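Local coordinates for protein putative alpha-N-acetylgalactosaminidase (Bacillus halodurans C-125, PDB 3CC1) that probably removes terminal alpha-linked N-acetylgalactosamine from glycoconjugates by hydrolysis, as a glycosidase of the alpha-galactosidase family, at residues E393-F398 with L427-D432. Residues are numbered along the deposited sequence; the frame is centred on the assembly and turned at random. Where two conformers were deposited one is given.
Sequences ETVQLF and LKLSPD
Phe398 and Lys428 face each other as an antiparallel hydrogen-bonded pair: Phe398 N gives a bond to Lys428 O (2.9 Å), and Lys428 N returns one to Phe398 O (2.8 Å). Gln396 and Ser430 repeat the exchange two residues along. The four side chains of these pairs share one face of the sheet. There, with CG anti to the carbonyl carbon (chi1 -60°), the Phe398 ring reaches across the neighbouring strand and brings its CE1 edge 3.2 Å from Ser430 OG; the short serine side chain sets its hydroxyl oxygen beside the ring edge. Lys428 NZ stands over the ring, 5.7 Å from its centroid, at most a weak cation-pi attraction, and is hydrogen-bonded to 3,6,9,12,15,18-hexaoxaicosane-1,20-diol, probably from the crystallisation liquor, whose pocket Phe398, Lys428 and Ser430 line with Tyr369 and Glu367. On the other face Leu397 and Leu429 run side by side, CD2 of Leu397 3.5 Å from CG of Leu429, branched apolar chains suited to a buried layer that Phe415 and Val370 extend. Pro431 sits in the non-hydrogen-bonded pair with Val395, where its missing N-H costs no bond to this strand; beyond it Asp432 N makes a more bent bond to Thr394 O (3.3 Å, 137° at the hydrogen). Strands 404-409 and 368-374 flank the pair, placing it inside an antiparallel sheet of the C-terminal beta sandwich of the alpha-galactosidase family.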
# COMPACT_ATOMS: atom_id res chain seq x y z
N GLU A 393 -24.61 25.95 10.68
CA GLU A 393 -24.70 27.28 11.27
C GLU A 393 -23.27 27.76 11.54
O GLU A 393 -22.38 26.94 11.66
CB GLU A 393 -25.47 27.23 12.59
CG GLU A 393 -27.00 26.95 12.41
N THR A 394 -23.09 29.06 11.70
CA THR A 394 -21.79 29.62 12.03
C THR A 394 -21.35 29.19 13.42
O THR A 394 -22.17 29.01 14.32
CB THR A 394 -21.80 31.15 11.92
OG1 THR A 394 -22.06 31.47 10.56
CG2 THR A 394 -20.45 31.78 12.31
N VAL A 395 -20.04 29.00 13.58
CA VAL A 395 -19.45 28.59 14.85
C VAL A 395 -18.27 29.45 15.19
O VAL A 395 -17.72 30.16 14.33
CB VAL A 395 -18.96 27.08 14.83
CG1 VAL A 395 -20.09 26.13 14.51
CG2 VAL A 395 -17.75 26.87 13.85
N GLN A 396 -17.93 29.44 16.48
CA GLN A 396 -16.67 29.98 17.05
C GLN A 396 -15.64 28.83 17.13
O GLN A 396 -15.99 27.72 17.52
CB GLN A 396 -16.94 30.58 18.47
CG GLN A 396 -17.31 32.10 18.52
CD GLN A 396 -18.16 32.55 19.71
OE1 GLN A 396 -19.12 33.33 19.52
NE2 GLN A 396 -17.82 32.13 20.92
N LEU A 397 -14.40 29.08 16.72
CA LEU A 397 -13.35 28.04 16.78
C LEU A 397 -12.34 28.38 17.84
O LEU A 397 -11.83 29.50 17.89
CB LEU A 397 -12.61 27.86 15.45
CG LEU A 397 -13.35 27.48 14.17
CD1 LEU A 397 -12.37 27.29 13.02
CD2 LEU A 397 -14.15 26.20 14.39
N PHE A 398 -12.04 27.39 18.69
CA PHE A 398 -11.04 27.52 19.76
C PHE A 398 -9.99 26.44 19.64
O PHE A 398 -10.29 25.32 19.22
CB PHE A 398 -11.66 27.40 21.15
CG PHE A 398 -12.69 28.43 21.45
CD1 PHE A 398 -14.00 28.28 21.00
CD2 PHE A 398 -12.36 29.54 22.16
CE1 PHE A 398 -14.96 29.22 21.29
CE2 PHE A 398 -13.34 30.52 22.44
CZ PHE A 398 -14.63 30.34 22.00
N LEU A 427 -9.41 21.46 17.68
CA LEU A 427 -10.36 22.56 17.69
C LEU A 427 -11.62 22.19 18.44
O LEU A 427 -12.09 21.04 18.39
CB LEU A 427 -10.74 22.97 16.26
CG LEU A 427 -9.64 23.31 15.25
CD1 LEU A 427 -10.17 23.24 13.85
CD2 LEU A 427 -9.09 24.69 15.53
N LYS A 428 -12.13 23.18 19.17
CA LYS A 428 -13.52 23.15 19.66
C LYS A 428 -14.35 24.07 18.82
O LYS A 428 -13.98 25.22 18.58
CB LYS A 428 -13.61 23.58 21.12
CG LYS A 428 -15.05 23.57 21.67
CD LYS A 428 -15.11 23.69 23.17
CE LYS A 428 -15.03 25.11 23.68
NZ LYS A 428 -15.05 25.12 25.19
N LEU A 429 -15.49 23.56 18.36
CA LEU A 429 -16.42 24.31 17.58
C LEU A 429 -17.62 24.57 18.46
O LEU A 429 -18.33 23.63 18.80
CB LEU A 429 -16.88 23.52 16.35
CG LEU A 429 -15.95 23.28 15.17
CD1 LEU A 429 -14.65 22.72 15.63
CD2 LEU A 429 -16.57 22.35 14.16
N SER A 430 -17.84 25.82 18.86
CA SER A 430 -19.05 26.10 19.62
C SER A 430 -20.01 26.98 18.86
O SER A 430 -19.63 27.66 17.92
CB SER A 430 -18.75 26.64 21.05
OG SER A 430 -17.78 27.66 21.05
N PRO A 431 -21.28 26.94 19.25
CA PRO A 431 -22.27 27.73 18.59
C PRO A 431 -21.91 29.21 18.59
O PRO A 431 -21.36 29.74 19.56
CB PRO A 431 -23.55 27.48 19.37
CG PRO A 431 -23.22 26.56 20.47
CD PRO A 431 -21.79 26.22 20.43
N ASP A 432 -22.18 29.84 17.47
CA ASP A 432 -21.91 31.24 17.32
C ASP A 432 -22.78 31.99 18.30
O ASP A 432 -23.99 31.79 18.37
CB ASP A 432 -22.27 31.69 15.93
CG ASP A 432 -21.75 33.06 15.63
OD1 ASP A 432 -20.59 33.34 16.00
OD2 ASP A 432 -22.51 33.81 14.96